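Local coordinates for glutathione synthetase-like effector 30 (Gpa-GSS30-apo) (Globodera pallida, PDB 5OET), which is a nematode effector resembling glutathione synthetase, the ATP-dependent ligase that joins gamma-glutamylcysteine to glycine, and probably evolved from such a housekeeping enzyme to serve parasitism, at residues L113-F124 with F355-F365; G140-L148 with Y341-K349. All coordinates share one frame; numbering follows the deposited sequence.

Interaction 1: L113-F124 with F355-F365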
loop_
_atom_site.group_PDB
_atom_site.type_symbol
_atom_site.label_atom_id
_atom_site.label_comp_id
_atom_site.label_asym_id
_atom_site.label_seq_id
_atom_site.Cartn_x
_atom_site.Cartn_y
_atom_site.Cartn_z
ATOM N N LEU A 113 33.429 -3.329 1.580
ATOM C CA LEU A 113 34.805 -2.961 1.262
ATOM C C LEU A 113 35.603 -4.067 0.589
ATOM O O LEU A 113 36.363 -3.791 -0.299
ATOM C CB LEU A 113 35.552 -2.449 2.506
ATOM C CG LEU A 113 35.216 -1.041 3.008
ATOM C CD1 LEU A 113 36.185 -0.636 4.106
ATOM C CD2 LEU A 113 35.249 -0.021 1.871
ATOM N N LEU A 114 35.422 -5.319 0.996
ATOM C CA LEU A 114 36.149 -6.443 0.371
ATOM C C LEU A 114 35.755 -6.668 -1.097
ATOM O O LEU A 114 36.604 -6.840 -1.943
ATOM C CB LEU A 114 35.916 -7.723 1.164
ATOM C CG LEU A 114 36.363 -9.035 0.531
ATOM C CD1 LEU A 114 37.857 -9.023 0.288
ATOM C CD2 LEU A 114 35.988 -10.215 1.404
ATOM N N TYR A 115 34.460 -6.708 -1.385
ATOM C CA TYR A 115 33.994 -6.949 -2.739
ATOM C C TYR A 115 34.206 -5.732 -3.641
ATOM O O TYR A 115 34.449 -5.889 -4.837
ATOM C CB TYR A 115 32.523 -7.377 -2.736
ATOM C CG TYR A 115 32.354 -8.797 -2.303
ATOM C CD1 TYR A 115 32.521 -9.831 -3.196
ATOM C CD2 TYR A 115 32.055 -9.104 -0.990
ATOM C CE1 TYR A 115 32.386 -11.146 -2.793
ATOM C CE2 TYR A 115 31.920 -10.414 -0.566
ATOM C CZ TYR A 115 32.084 -11.430 -1.469
ATOM O OH TYR A 115 31.941 -12.712 -1.022
ATOM N N PHE A 116 34.132 -4.528 -3.077
ATOM C CA PHE A 116 34.444 -3.321 -3.827
ATOM C C PHE A 116 35.886 -3.320 -4.306
ATOM O O PHE A 116 36.139 -3.085 -5.463
ATOM C CB PHE A 116 34.167 -2.072 -2.990
ATOM C CG PHE A 116 34.553 -0.798 -3.676
ATOM C CD1 PHE A 116 33.981 -0.470 -4.888
ATOM C CD2 PHE A 116 35.508 0.054 -3.132
ATOM C CE1 PHE A 116 34.347 0.690 -5.552
ATOM C CE2 PHE A 116 35.861 1.222 -3.772
ATOM C CZ PHE A 116 35.284 1.538 -4.989
ATOM N N ARG A 117 36.813 -3.602 -3.404
ATOM C CA ARG A 117 38.255 -3.610 -3.693
ATOM C C ARG A 117 38.693 -4.758 -4.591
ATOM O O ARG A 117 39.574 -4.592 -5.429
ATOM C CB ARG A 117 39.042 -3.645 -2.394
ATOM C CG ARG A 117 38.926 -2.355 -1.610
ATOM C CD ARG A 117 39.561 -2.458 -0.225
ATOM N NE ARG A 117 39.213 -1.312 0.609
ATOM C CZ ARG A 117 39.638 -1.104 1.858
ATOM N NH1 ARG A 117 40.449 -1.969 2.465
ATOM N NH2 ARG A 117 39.241 -0.011 2.516
ATOM N N ALA A 118 38.084 -5.920 -4.414
ATOM C CA ALA A 118 38.244 -7.019 -5.367
ATOM C C ALA A 118 37.743 -6.659 -6.764
ATOM O O ALA A 118 38.325 -7.076 -7.750
ATOM C CB ALA A 118 37.512 -8.242 -4.873
ATOM N N SER A 119 36.655 -5.898 -6.833
ATOM C CA SER A 119 36.091 -5.421 -8.101
ATOM C C SER A 119 36.929 -4.353 -8.808
ATOM O O SER A 119 36.855 -4.221 -10.026
ATOM C CB SER A 119 34.664 -4.920 -7.883
ATOM O OG SER A 119 33.861 -5.970 -7.370
ATOM N N CYS A 120 37.725 -3.607 -8.045
ATOM C CA CYS A 120 38.743 -2.682 -8.589
ATOM C C CYS A 120 40.028 -3.354 -9.102
ATOM O O CYS A 120 40.926 -2.656 -9.539
ATOM C CB CYS A 120 39.139 -1.641 -7.519
ATOM S SG CYS A 120 37.793 -0.581 -6.929
ATOM N N ASP A 121 40.128 -4.682 -9.033
ATOM C CA ASP A 121 41.356 -5.425 -9.383
ATOM C C ASP A 121 40.996 -6.534 -10.376
ATOM O O ASP A 121 40.915 -7.707 -10.003
ATOM C CB ASP A 121 42.005 -6.002 -8.106
ATOM C CG ASP A 121 43.435 -6.555 -8.338
ATOM O OD1 ASP A 121 43.891 -6.657 -9.506
ATOM O OD2 ASP A 121 44.112 -6.892 -7.331
ATOM N N TYR A 122 40.782 -6.136 -11.634
ATOM C CA TYR A 122 40.367 -7.051 -12.708
ATOM C C TYR A 122 41.306 -8.257 -12.894
ATOM O O TYR A 122 40.846 -9.390 -13.090
ATOM C CB TYR A 122 40.239 -6.306 -14.045
ATOM C CG TYR A 122 39.589 -7.104 -15.172
ATOM C CD1 TYR A 122 38.465 -7.910 -14.942
ATOM C CD2 TYR A 122 40.063 -7.026 -16.470
ATOM C CE1 TYR A 122 37.857 -8.625 -15.963
ATOM C CE2 TYR A 122 39.451 -7.734 -17.507
ATOM C CZ TYR A 122 38.347 -8.532 -17.243
ATOM O OH TYR A 122 37.713 -9.250 -18.233
ATOM N N GLU A 123 42.611 -8.016 -12.850
ATOM C CA GLU A 123 43.538 -9.134 -12.928
ATOM C C GLU A 123 43.355 -10.153 -11.768
ATOM O O GLU A 123 43.484 -11.353 -12.011
ATOM C CB GLU A 123 44.988 -8.670 -13.165
ATOM C CG GLU A 123 45.443 -8.861 -14.622
ATOM C CD GLU A 123 45.695 -10.345 -14.966
ATOM O OE1 GLU A 123 44.917 -10.924 -15.766
ATOM O OE2 GLU A 123 46.658 -10.943 -14.408
ATOM N N PHE A 124 43.005 -9.706 -10.559
ATOM C CA PHE A 124 42.739 -10.634 -9.462
ATOM C C PHE A 124 41.537 -11.520 -9.755
ATOM O O PHE A 124 41.600 -12.744 -9.570
ATOM C CB PHE A 124 42.528 -9.917 -8.122
ATOM C CG PHE A 124 42.147 -10.850 -7.011
ATOM C CD1 PHE A 124 43.071 -11.759 -6.505
ATOM C CD2 PHE A 124 40.850 -10.866 -6.509
ATOM C CE1 PHE A 124 42.721 -12.648 -5.492
ATOM C CE2 PHE A 124 40.492 -11.751 -5.496
ATOM C CZ PHE A 124 41.431 -12.644 -4.980
ATOM N N PHE A 355 37.371 -16.643 -1.557
ATOM C CA PHE A 355 37.652 -15.816 -0.367
ATOM C C PHE A 355 37.812 -16.601 0.941
ATOM O O PHE A 355 38.297 -16.046 1.914
ATOM C CB PHE A 355 36.587 -14.716 -0.175
ATOM C CG PHE A 355 36.750 -13.543 -1.110
ATOM C CD1 PHE A 355 37.963 -12.893 -1.231
ATOM C CD2 PHE A 355 35.692 -13.089 -1.860
ATOM C CE1 PHE A 355 38.106 -11.826 -2.081
ATOM C CE2 PHE A 355 35.834 -12.007 -2.715
ATOM C CZ PHE A 355 37.039 -11.376 -2.827
ATOM N N THR A 356 37.389 -17.869 0.964
ATOM C CA THR A 356 37.559 -18.745 2.130
ATOM C C THR A 356 38.935 -19.386 2.241
ATOM O O THR A 356 39.253 -19.953 3.272
ATOM C CB THR A 356 36.479 -19.856 2.187
ATOM O OG1 THR A 356 36.680 -20.826 1.143
ATOM C CG2 THR A 356 35.085 -19.244 2.100
ATOM N N LYS A 357 39.733 -19.302 1.182
ATOM C CA LYS A 357 41.115 -19.756 1.202
ATOM C C LYS A 357 41.980 -18.771 1.999
ATOM O O LYS A 357 41.693 -17.567 1.996
ATOM C CB LYS A 357 41.661 -19.889 -0.229
ATOM C CG LYS A 357 41.036 -21.023 -1.030
ATOM C CD LYS A 357 41.895 -21.449 -2.224
ATOM C CE LYS A 357 41.634 -20.599 -3.460
ATOM N NZ LYS A 357 42.797 -20.598 -4.404
ATOM N N PRO A 358 43.046 -19.270 2.669
ATOM C CA PRO A 358 43.938 -18.421 3.483
ATOM C C PRO A 358 44.575 -17.254 2.713
ATOM O O PRO A 358 44.953 -17.421 1.552
ATOM C CB PRO A 358 45.030 -19.396 3.930
ATOM C CG PRO A 358 45.008 -20.477 2.901
ATOM C CD PRO A 358 43.551 -20.653 2.598
ATOM N N GLY A 359 44.668 -16.086 3.356
ATOM C CA GLY A 359 45.257 -14.880 2.751
ATOM C C GLY A 359 44.359 -14.040 1.846
ATOM O O GLY A 359 44.567 -12.842 1.718
ATOM N N MET A 360 43.354 -14.655 1.225
ATOM C CA MET A 360 42.602 -14.007 0.154
ATOM C C MET A 360 41.756 -12.820 0.610
ATOM O O MET A 360 41.529 -11.905 -0.173
ATOM C CB MET A 360 41.740 -15.025 -0.580
ATOM C CG MET A 360 42.544 -16.079 -1.328
ATOM S SD MET A 360 43.284 -15.479 -2.856
ATOM C CE MET A 360 44.386 -16.858 -3.204
ATOM N N VAL A 361 41.289 -12.829 1.852
ATOM C CA VAL A 361 40.615 -11.661 2.453
ATOM C C VAL A 361 41.655 -10.648 2.922
ATOM O O VAL A 361 41.543 -9.462 2.642
ATOM C CB VAL A 361 39.714 -12.047 3.653
ATOM C CG1 VAL A 361 39.162 -10.815 4.350
ATOM C CG2 VAL A 361 38.567 -12.942 3.213
ATOM N N GLU A 362 42.677 -11.143 3.619
ATOM C CA GLU A 362 43.719 -10.299 4.233
ATOM C C GLU A 362 44.358 -9.348 3.210
ATOM O O GLU A 362 44.718 -8.224 3.546
ATOM C CB GLU A 362 44.787 -11.179 4.914
ATOM C CG GLU A 362 44.373 -11.780 6.265
ATOM C CD GLU A 362 43.382 -12.947 6.190
ATOM O OE1 GLU A 362 42.881 -13.392 7.261
ATOM O OE2 GLU A 362 43.092 -13.430 5.067
ATOM N N LYS A 363 44.452 -9.819 1.965
ATOM C CA LYS A 363 44.997 -9.085 0.817
ATOM C C LYS A 363 44.388 -7.688 0.616
ATOM O O LYS A 363 45.084 -6.780 0.195
ATOM C CB LYS A 363 44.790 -9.940 -0.450
ATOM C CG LYS A 363 45.363 -9.401 -1.753
ATOM C CD LYS A 363 44.810 -10.175 -2.946
ATOM C CE LYS A 363 45.607 -9.976 -4.232
ATOM N NZ LYS A 363 45.417 -8.621 -4.821
ATOM N N PHE A 364 43.099 -7.518 0.910
ATOM C CA PHE A 364 42.411 -6.237 0.708
ATOM C C PHE A 364 42.253 -5.378 1.973
ATOM O O PHE A 364 41.481 -4.422 1.956
ATOM C CB PHE A 364 41.037 -6.513 0.081
ATOM C CG PHE A 364 41.115 -7.250 -1.226
ATOM C CD1 PHE A 364 41.335 -6.556 -2.417
ATOM C CD2 PHE A 364 41.008 -8.633 -1.266
ATOM C CE1 PHE A 364 41.429 -7.229 -3.623
ATOM C CE2 PHE A 364 41.109 -9.313 -2.465
ATOM C CZ PHE A 364 41.313 -8.610 -3.649
ATOM N N PHE A 365 43.005 -5.689 3.041
ATOM C CA PHE A 365 42.849 -5.054 4.370
ATOM C C PHE A 365 44.167 -4.833 5.157
ATOM O O PHE A 365 45.279 -5.159 4.714
ATOM C CB PHE A 365 41.912 -5.901 5.248
ATOM C CG PHE A 365 40.467 -5.909 4.805
ATOM C CD1 PHE A 365 39.672 -4.774 4.939
ATOM C CD2 PHE A 365 39.887 -7.067 4.309
ATOM C CE1 PHE A 365 38.335 -4.787 4.554
ATOM C CE2 PHE A 365 38.553 -7.092 3.931
ATOM C CZ PHE A 365 37.774 -5.952 4.061
#
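An aromatic cluster, in which Phe-355 and Phe-364 meet Phe-124, joins the end of helix 98-119 and the start of helix 122-127 to the loop after helix 349-354, within the ATP-grasp fold of the glutathione synthetase family. The two loop phenylalanines enter between Leu-114, Ala-118 and Phe-124. With CG anti to the backbone N (chi1 169°), Leu-114 carries its isobutyl group to the loop: CD2 sits over the centre of the Phe-355 ring, 4.2 Å from its centroid, while CD1 bridges Phe-355 and Phe-364, 3.7 Å from Phe-355 CE1 and 3.5 Å from Phe-364 CD2. Phe-355 also turns its edge to the face of Tyr-115 in a T-shaped pair, centroids 5.2 Å apart and planes at 84°, while Ala-118 CB meets its rim near the ring plane. In a second edge-to-face pair, Phe-364 CZ lies over one face of the Phe-124 ring, offset toward the rim and 3.7 Å from Phe-124 CD2. Met-360 SD comes to the edge of that ring, a Met-aromatic contact 3.9 Å from Phe-124 CE1. Polar links border the apolar centre. The extended Arg-117 side chain delivers NH1 to Phe-364 O at 2.7 Å, nearly in line with the carbonyl (C=O...donor angle 160°) and with the oxygen near the guanidinium plane, tying helix side chain to loop backbone. Asp-121, the N-cap of helix 122-127, divides its oxygens: OD1 accepts from Phe-124 N and OD2 forms a salt bridge with Lys-363 NZ at 3.3 Å, each weakly held. Tyr-115 and Phe-116 also reach Phe-163 of strand 160-173, while Val-361 and Phe-365 lean on helix 373-380, placing the loop between two helices.

Interaction 2: G140-L148 with Y341-K349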
loop_
_atom_site.group_PDB
_atom_site.type_symbol
_atom_site.label_atom_id
_atom_site.label_comp_id
_atom_site.label_asym_id
_atom_site.label_seq_id
_atom_site.Cartn_x
_atom_site.Cartn_y
_atom_site.Cartn_z
ATOM N N GLY A 140 30.032 -18.338 -19.882
ATOM C CA GLY A 140 29.197 -17.287 -19.258
ATOM C C GLY A 140 30.075 -16.314 -18.488
ATOM O O GLY A 140 30.017 -15.095 -18.678
ATOM N N ILE A 141 30.898 -16.893 -17.618
ATOM C CA ILE A 141 32.090 -16.234 -17.093
ATOM C C ILE A 141 33.044 -15.990 -18.278
ATOM O O ILE A 141 33.671 -14.935 -18.374
ATOM C CB ILE A 141 32.743 -17.059 -15.933
ATOM C CG1 ILE A 141 31.795 -17.125 -14.712
ATOM C CG2 ILE A 141 34.080 -16.462 -15.495
ATOM C CD1 ILE A 141 31.945 -18.369 -13.826
ATOM N N LYS A 142 33.126 -16.933 -19.210
ATOM C CA LYS A 142 33.900 -16.681 -20.437
ATOM C C LYS A 142 33.296 -15.569 -21.302
ATOM O O LYS A 142 34.034 -14.774 -21.866
ATOM C CB LYS A 142 34.134 -17.969 -21.243
ATOM C CG LYS A 142 35.199 -18.853 -20.604
ATOM C CD LYS A 142 35.977 -19.709 -21.591
ATOM C CE LYS A 142 35.161 -20.880 -22.094
ATOM N NZ LYS A 142 35.892 -21.585 -23.171
ATOM N N LYS A 143 31.966 -15.536 -21.409
ATOM C CA LYS A 143 31.251 -14.454 -22.110
ATOM C C LYS A 143 31.379 -13.064 -21.442
ATOM O O LYS A 143 31.462 -12.051 -22.141
ATOM C CB LYS A 143 29.766 -14.828 -22.287
ATOM C CG LYS A 143 29.541 -16.002 -23.232
ATOM C CD LYS A 143 29.555 -15.562 -24.697
ATOM C CE LYS A 143 29.626 -16.741 -25.667
ATOM N NZ LYS A 143 28.436 -17.638 -25.600
ATOM N N LEU A 144 31.397 -13.025 -20.108
ATOM C CA LEU A 144 31.574 -11.768 -19.363
ATOM C C LEU A 144 32.990 -11.204 -19.471
ATOM O O LEU A 144 33.166 -9.994 -19.644
ATOM C CB LEU A 144 31.209 -11.957 -17.884
ATOM C CG LEU A 144 31.243 -10.720 -16.977
ATOM C CD1 LEU A 144 30.353 -9.592 -17.512
ATOM C CD2 LEU A 144 30.834 -11.117 -15.559
ATOM N N VAL A 145 33.993 -12.069 -19.358
ATOM C CA VAL A 145 35.392 -11.645 -19.542
ATOM C C VAL A 145 35.616 -11.080 -20.951
ATOM O O VAL A 145 36.180 -10.006 -21.091
ATOM C CB VAL A 145 36.389 -12.795 -19.246
ATOM C CG1 VAL A 145 37.794 -12.486 -19.765
ATOM C CG2 VAL A 145 36.427 -13.071 -17.750
ATOM N N LYS A 146 35.176 -11.816 -21.971
ATOM C CA LYS A 146 35.234 -11.370 -23.380
ATOM C C LYS A 146 34.738 -9.920 -23.525
ATOM O O LYS A 146 35.391 -9.112 -24.169
ATOM C CB LYS A 146 34.445 -12.361 -24.268
ATOM C CG LYS A 146 33.959 -11.893 -25.638
ATOM C CD LYS A 146 35.078 -11.524 -26.600
ATOM C CE LYS A 146 34.488 -10.854 -27.847
ATOM N NZ LYS A 146 35.495 -10.479 -28.889
ATOM N N ARG A 147 33.607 -9.601 -22.897
ATOM C CA ARG A 147 33.035 -8.252 -22.939
ATOM C C ARG A 147 33.916 -7.206 -22.243
ATOM O O ARG A 147 34.342 -6.239 -22.873
ATOM C CB ARG A 147 31.655 -8.238 -22.292
ATOM C CG ARG A 147 30.612 -9.077 -22.999
ATOM C CD ARG A 147 29.914 -8.295 -24.089
ATOM N NE ARG A 147 28.757 -9.039 -24.577
ATOM C CZ ARG A 147 27.856 -8.576 -25.441
ATOM N NH1 ARG A 147 27.959 -7.349 -25.956
ATOM N NH2 ARG A 147 26.833 -9.349 -25.787
ATOM N N LEU A 148 34.187 -7.407 -20.954
ATOM C CA LEU A 148 35.002 -6.477 -20.146
ATOM C C LEU A 148 36.356 -6.131 -20.800
ATOM O O LEU A 148 36.867 -5.021 -20.644
ATOM C CB LEU A 148 35.222 -7.054 -18.736
ATOM C CG LEU A 148 34.213 -6.738 -17.625
ATOM C CD1 LEU A 148 32.779 -6.802 -18.096
ATOM C CD2 LEU A 148 34.398 -7.688 -16.460
ATOM N N TYR A 341 29.201 -3.933 -14.605
ATOM C CA TYR A 341 29.227 -5.375 -14.864
ATOM C C TYR A 341 30.357 -6.132 -14.182
ATOM O O TYR A 341 30.159 -7.278 -13.790
ATOM C CB TYR A 341 29.197 -5.690 -16.371
ATOM C CG TYR A 341 27.846 -6.159 -16.813
ATOM C CD1 TYR A 341 27.439 -7.458 -16.549
ATOM C CD2 TYR A 341 26.944 -5.297 -17.454
ATOM C CE1 TYR A 341 26.177 -7.904 -16.922
ATOM C CE2 TYR A 341 25.682 -5.734 -17.848
ATOM C CZ TYR A 341 25.306 -7.046 -17.573
ATOM O OH TYR A 341 24.069 -7.527 -17.940
ATOM N N ILE A 342 31.514 -5.491 -14.008
ATOM C CA ILE A 342 32.662 -6.086 -13.289
ATOM C C ILE A 342 32.283 -6.724 -11.947
ATOM O O ILE A 342 32.889 -7.722 -11.536
ATOM C CB ILE A 342 33.816 -5.063 -13.100
ATOM C CG1 ILE A 342 35.072 -5.720 -12.535
ATOM C CG2 ILE A 342 33.420 -3.917 -12.180
ATOM C CD1 ILE A 342 35.665 -6.778 -13.424
ATOM N N PHE A 343 31.263 -6.168 -11.286
ATOM C CA PHE A 343 30.827 -6.673 -9.984
ATOM C C PHE A 343 30.147 -8.022 -10.078
ATOM O O PHE A 343 30.190 -8.787 -9.110
ATOM C CB PHE A 343 29.914 -5.673 -9.289
ATOM C CG PHE A 343 30.647 -4.531 -8.674
ATOM C CD1 PHE A 343 31.185 -3.545 -9.460
ATOM C CD2 PHE A 343 30.818 -4.457 -7.320
ATOM C CE1 PHE A 343 31.864 -2.481 -8.904
ATOM C CE2 PHE A 343 31.490 -3.398 -6.754
ATOM C CZ PHE A 343 32.024 -2.408 -7.549
ATOM N N ALA A 344 29.535 -8.321 -11.223
ATOM C CA ALA A 344 28.984 -9.655 -11.463
ATOM C C ALA A 344 30.061 -10.744 -11.429
ATOM O O ALA A 344 29.784 -11.862 -10.991
ATOM C CB ALA A 344 28.248 -9.704 -12.790
ATOM N N LEU A 345 31.268 -10.416 -11.896
ATOM C CA LEU A 345 32.415 -11.322 -11.816
ATOM C C LEU A 345 32.910 -11.508 -10.353
ATOM O O LEU A 345 33.286 -12.609 -9.947
ATOM C CB LEU A 345 33.546 -10.811 -12.729
ATOM C CG LEU A 345 34.725 -11.737 -13.025
ATOM C CD1 LEU A 345 34.280 -13.031 -13.679
ATOM C CD2 LEU A 345 35.731 -11.027 -13.915
ATOM N N SER A 346 32.883 -10.445 -9.556
ATOM C CA SER A 346 33.308 -10.545 -8.153
ATOM C C SER A 346 32.249 -11.144 -7.217
ATOM O O SER A 346 32.505 -11.282 -6.024
ATOM C CB SER A 346 33.763 -9.174 -7.618
ATOM O OG SER A 346 32.671 -8.366 -7.216
ATOM N N HIS A 347 31.069 -11.485 -7.727
ATOM C CA HIS A 347 30.021 -12.092 -6.888
ATOM C C HIS A 347 29.607 -13.486 -7.354
ATOM O O HIS A 347 28.592 -14.026 -6.927
ATOM C CB HIS A 347 28.815 -11.156 -6.816
ATOM C CG HIS A 347 29.052 -9.944 -5.980
ATOM N ND1 HIS A 347 30.005 -8.997 -6.292
ATOM C CD2 HIS A 347 28.472 -9.535 -4.832
ATOM C CE1 HIS A 347 29.988 -8.047 -5.375
ATOM N NE2 HIS A 347 29.069 -8.353 -4.474
ATOM N N THR A 348 30.406 -14.097 -8.212
ATOM C CA THR A 348 30.199 -15.503 -8.479
ATOM C C THR A 348 30.397 -16.261 -7.182
ATOM O O THR A 348 31.043 -15.782 -6.245
ATOM C CB THR A 348 31.169 -16.072 -9.549
ATOM O OG1 THR A 348 32.527 -16.008 -9.081
ATOM C CG2 THR A 348 31.019 -15.325 -10.878
ATOM N N LYS A 349 29.836 -17.454 -7.135
ATOM C CA LYS A 349 29.992 -18.320 -5.979
ATOM C C LYS A 349 31.397 -18.903 -5.965
ATOM O O LYS A 349 31.887 -19.270 -4.911
ATOM C CB LYS A 349 28.950 -19.432 -5.987
ATOM C CG LYS A 349 28.343 -19.759 -4.634
ATOM C CD LYS A 349 26.916 -20.239 -4.836
ATOM C CE LYS A 349 25.973 -19.095 -5.217
ATOM N NZ LYS A 349 25.067 -19.554 -6.302
#
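Leu-144 of helix 141-150 packs against the short helix 342-345. Its CB points toward segment 341-349, and CG, anti to the backbone N (chi1 -176°), splits the side chain into two methyls with different tasks. CD1 approaches the Tyr-341 ring obliquely, 3.7 Å from Tyr-341 CD1. CD2 lies by Leu-345, 3.8 Å from its N and 3.9 Å from its CB, and also reaches Ala-344 CB at 4.0 Å, so one leucine spans from Tyr-341 to Leu-345. One turn later, Leu-148 brings CD2 to Ile-342 CD1 at 3.4 Å, the side chains crossing at about a right angle, and sets CD1 beside Tyr-341 CB. One turn earlier, Ile-141 offers its CG2 branch to Leu-345 CD1 at 3.9 Å. Ile-141, Leu-144 and Leu-148, spaced three and four residues apart, with Val-145 beside them, make an apolar stripe along one side of helix 141-150, and no hydrogen bond crosses between the segments. Around this surface contact, Phe-328 of helix 325-331 stacks on Tyr-341 and touches Leu-144 and Leu-148, while Tyr-122 of helix 122-127 touches Val-145, Leu-148 and Ile-342, so it lies across the junction of the two helices.

The two contacts lie about 15 Å apart between centres, on the same side of the chain's centre, and interaction 2 is nested inside the chain loop closed by interaction 1. Interaction 1 is the more buried and mixes aromatic pairs with an arginine-carbonyl bond and a salt bridge; interaction 2 is a surface contact of aliphatic side chains with one tyrosine. They join different elements linked by chain neighbourhood: helix 122-127 precedes helix 141-150, and segments 341-349 and 355-365 follow each other around helix 349-354. A probable hydrogen bond between Ser-119 OG and Ser-346 OG, 2.7 Å, joins helix 98-119 to segment 341-349.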